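PDB 4HFK: putative uncharacterized protein from Enterobacter cloacae, which probably acts as an immunity protein of the type VI secretion system, binding and neutralising a cognate cell-wall amidase effector. Local coordinates for residues D59-S64 and S89-P94. Residues are numbered along the deposited sequence; the frame is centred on the assembly and turned at random.
Sequences DEVIVS and SDAIRP. With SO4 (sulfate ion), chain E.
Behind the turn whose Ala91 and Ile92 touch Val61 of helix 52-66, the Arg93 guanidinium has Ser89 O over one face, 3.9 Å from the plane and displaced from the centre toward the margin of the group. At its edge, in plane, sit the Asp90 carboxylate and a sulfate oxygen. The turn, which follows helix 79-87, opens with an ST motif: Ser89 OG accepts from Ile92 N at 3.3 Å while also hydrogen-bonded to Ile86 O, which ties the turn to the end of the preceding helix. The contact itself is wholly apolar and small, docking this turn against helix 52-66 of the all-helical fold. Val61 CG1, anti to the backbone N (chi1 171°), reaches the methyl of Ala91, with 3.8 Å from Val61 CG1 to Ala91 CB. Val61 CG1 also touches CG1 and CD1 of Ile92, each 3.8 Å from it. Although its CB does not point at the helix, Ile92 lays these two atoms alongside Val61 CG1, with its own CG1 beside the backbone N (chi1 -77°), and the two side chains pass at a slant. Leu65 and Ala58 of the same helix extend this surface, meeting Ala91 and Ile92 respectively. Ile62 packs on Val19 and Cys23 of helix 11-27, while Asp59 OD1 forms a salt bridge with Arg22. The sulfate, probably from the crystallisation liquor, is also held by Lys96 and Gln12; its O1 accepts from Arg93 NH1 at 2.9 Å. Arg93 NH2 meets Asp90 OD1 at 2.7 Å in a nearly straight salt bridge (N-H...O 175°), almost along the carboxylate C-O axis.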
ATOM      1  N   ASP B  59      12.430 -10.160  -3.619  1.00 14.87           N
ATOM      2  CA  ASP B  59      11.813 -10.894  -2.526  1.00 14.52           C
ATOM      3  C   ASP B  59      12.819 -11.155  -1.406  1.00 15.13           C
ATOM      4  O   ASP B  59      12.466 -11.123  -0.229  1.00 19.69           O
ATOM      5  CB  ASP B  59      11.219 -12.213  -3.024  1.00 16.76           C
ATOM      6  CG  ASP B  59      10.192 -12.774  -2.067  1.00 22.81           C
ATOM      7  OD1 ASP B  59       9.143 -12.120  -1.871  1.00 24.05           O
ATOM      8  OD2 ASP B  59      10.431 -13.865  -1.516  1.00 32.39           O
ATOM      9  N   GLU B  60      14.072 -11.416  -1.770  1.00 13.98           N
ATOM     10  CA  GLU B  60      15.130 -11.565  -0.771  1.00 17.77           C
ATOM     11  C   GLU B  60      15.389 -10.248  -0.048  1.00 16.05           C
ATOM     12  O   GLU B  60      15.567 -10.222   1.173  1.00 14.18           O
ATOM     13  CB  GLU B  60      16.432 -12.031  -1.429  1.00 17.36           C
ATOM     14  CG  GLU B  60      16.378 -13.444  -1.986  1.00 26.40           C
ATOM     15  N   VAL B  61      15.426  -9.154  -0.805  1.00 14.26           N
ATOM     16  CA  VAL B  61      15.657  -7.842  -0.210  1.00 16.16           C
ATOM     17  C   VAL B  61      14.528  -7.533   0.767  1.00 12.21           C
ATOM     18  O   VAL B  61      14.767  -7.075   1.886  1.00 12.01           O
ATOM     19  CB  VAL B  61      15.779  -6.740  -1.294  1.00 14.66           C
ATOM     20  CG1 VAL B  61      15.802  -5.367  -0.662  1.00 13.21           C
ATOM     21  CG2 VAL B  61      17.036  -6.961  -2.130  1.00 16.41           C
ATOM     22  N   ILE B  62      13.299  -7.815   0.345  1.00 13.51           N
ATOM     23  CA  ILE B  62      12.127  -7.641   1.199  1.00 11.58           C
ATOM     24  C   ILE B  62      12.275  -8.369   2.546  1.00 11.86           C
ATOM     25  O   ILE B  62      12.074  -7.774   3.613  1.00  9.92           O
ATOM     26  CB  ILE B  62      10.856  -8.134   0.475  1.00 12.41           C
ATOM     27  CG1 ILE B  62      10.479  -7.171  -0.655  1.00 11.14           C
ATOM     28  CG2 ILE B  62       9.697  -8.261   1.436  1.00 12.80           C
ATOM     29  CD1 ILE B  62       9.394  -7.703  -1.567  1.00 10.36           C
ATOM     30  N   VAL B  63      12.619  -9.653   2.501  1.00 10.88           N
ATOM     31  CA  VAL B  63      12.719 -10.445   3.728  1.00 10.87           C
ATOM     32  C   VAL B  63      13.767  -9.847   4.677  1.00 15.59           C
ATOM     33  O   VAL B  63      13.555  -9.788   5.894  1.00 12.76           O
ATOM     34  CB  VAL B  63      13.017 -11.933   3.424  1.00 15.40           C
ATOM     35  CG1 VAL B  63      13.310 -12.698   4.704  1.00 17.56           C
ATOM     36  CG2 VAL B  63      11.827 -12.570   2.701  1.00 17.45           C
ATOM     37  N   SER B  64      14.873  -9.368   4.106  1.00 12.35           N
ATOM     38  CA  SER B  64      15.937  -8.759   4.886  1.00 11.46           C
ATOM     39  C   SER B  64      15.529  -7.410   5.488  1.00 15.93           C
ATOM     40  O   SER B  64      15.789  -7.147   6.664  1.00 16.64           O
ATOM     41  CB  SER B  64      17.190  -8.593   4.023  1.00 15.97           C
ATOM     42  OG  SER B  64      18.240  -8.003   4.776  1.00 28.13           O
ATOM     43  N   SER B  89      13.097   1.931  -1.296  1.00  7.51           N
ATOM     44  CA  SER B  89      14.438   1.946  -0.727  1.00  8.95           C
ATOM     45  C   SER B  89      15.523   1.843  -1.794  1.00 11.60           C
ATOM     46  O   SER B  89      15.274   1.352  -2.906  1.00  8.28           O
ATOM     47  CB  SER B  89      14.608   0.797   0.273  1.00  9.72           C
ATOM     48  OG  SER B  89      14.661  -0.448  -0.406  1.00 10.34           O
ATOM     49  N   ASP B  90      16.724   2.297  -1.436  1.00  8.32           N
ATOM     50  CA  ASP B  90      17.904   2.156  -2.285  1.00 12.91           C
ATOM     51  C   ASP B  90      18.209   0.681  -2.571  1.00 11.04           C
ATOM     52  O   ASP B  90      18.664   0.331  -3.661  1.00  9.80           O
ATOM     53  CB  ASP B  90      19.123   2.818  -1.622  1.00 13.85           C
ATOM     54  CG  ASP B  90      19.094   4.343  -1.701  1.00 19.16           C
ATOM     55  OD1 ASP B  90      18.091   4.923  -2.179  1.00 15.00           O
ATOM     56  OD2 ASP B  90      20.093   4.972  -1.269  1.00 24.30           O
ATOM     57  N   ALA B  91      17.954  -0.187  -1.598  1.00  9.51           N
ATOM     58  CA  ALA B  91      18.229  -1.610  -1.792  1.00 12.98           C
ATOM     59  C   ALA B  91      17.365  -2.237  -2.891  1.00 10.24           C
ATOM     60  O   ALA B  91      17.795  -3.150  -3.593  1.00 13.37           O
ATOM     61  CB  ALA B  91      18.080  -2.374  -0.475  1.00 12.42           C
ATOM     62  N   ILE B  92      16.140  -1.751  -3.041  1.00 10.11           N
ATOM     63  CA  ILE B  92      15.241  -2.272  -4.066  1.00  8.29           C
ATOM     64  C   ILE B  92      15.518  -1.601  -5.420  1.00 11.36           C
ATOM     65  O   ILE B  92      15.282  -2.193  -6.481  1.00  9.98           O
ATOM     66  CB  ILE B  92      13.765  -2.066  -3.632  1.00  8.32           C
ATOM     67  CG1 ILE B  92      13.367  -3.120  -2.580  1.00 10.72           C
ATOM     68  CG2 ILE B  92      12.812  -2.109  -4.829  1.00  7.66           C
ATOM     69  CD1 ILE B  92      13.123  -4.525  -3.172  1.00  6.54           C
ATOM     70  N   ARG B  93      16.053  -0.377  -5.373  1.00  9.55           N
ATOM     71  CA  ARG B  93      16.154   0.482  -6.565  1.00 13.40           C
ATOM     72  C   ARG B  93      16.819  -0.133  -7.815  1.00 12.64           C
ATOM     73  O   ARG B  93      16.278  -0.017  -8.911  1.00 19.31           O
ATOM     74  CB  ARG B  93      16.760   1.871  -6.232  1.00 12.40           C
ATOM     75  CG  ARG B  93      16.573   2.895  -7.381  1.00 19.16           C
ATOM     76  CD  ARG B  93      16.824   4.371  -7.007  1.00 13.88           C
ATOM     77  NE  ARG B  93      16.821   4.635  -5.564  1.00 17.43           N
ATOM     78  CZ  ARG B  93      15.734   4.956  -4.869  1.00 20.34           C
ATOM     79  NH1 ARG B  93      14.566   5.038  -5.484  1.00 17.19           N
ATOM     80  NH2 ARG B  93      15.808   5.173  -3.559  1.00 27.10           N
ATOM     81  N   PRO B  94      17.978  -0.789  -7.667  1.00 14.60           N
ATOM     82  CA  PRO B  94      18.557  -1.312  -8.911  1.00 21.03           C
ATOM     83  C   PRO B  94      17.723  -2.418  -9.562  1.00 21.78           C
ATOM     84  O   PRO B  94      17.877  -2.661 -10.763  1.00 18.50           O
ATOM     85  CB  PRO B  94      19.901  -1.894  -8.462  1.00 20.58           C
ATOM     86  CG  PRO B  94      19.757  -2.127  -6.981  1.00 21.40           C
ATOM     87  CD  PRO B  94      18.853  -1.034  -6.504  1.00 15.15           C
TER
HETATM   88  S   SO4 E 200      13.165   5.380  -9.397  1.00 24.27           S
HETATM   89  O1  SO4 E 200      13.620   4.635  -8.215  1.00 13.03           O
HETATM   90  O2  SO4 E 200      11.801   4.937  -9.743  1.00 19.83           O
HETATM   91  O3  SO4 E 200      13.146   6.817  -9.096  1.00 20.49           O
HETATM   92  O4  SO4 E 200      14.070   5.159 -10.527  1.00 15.17           O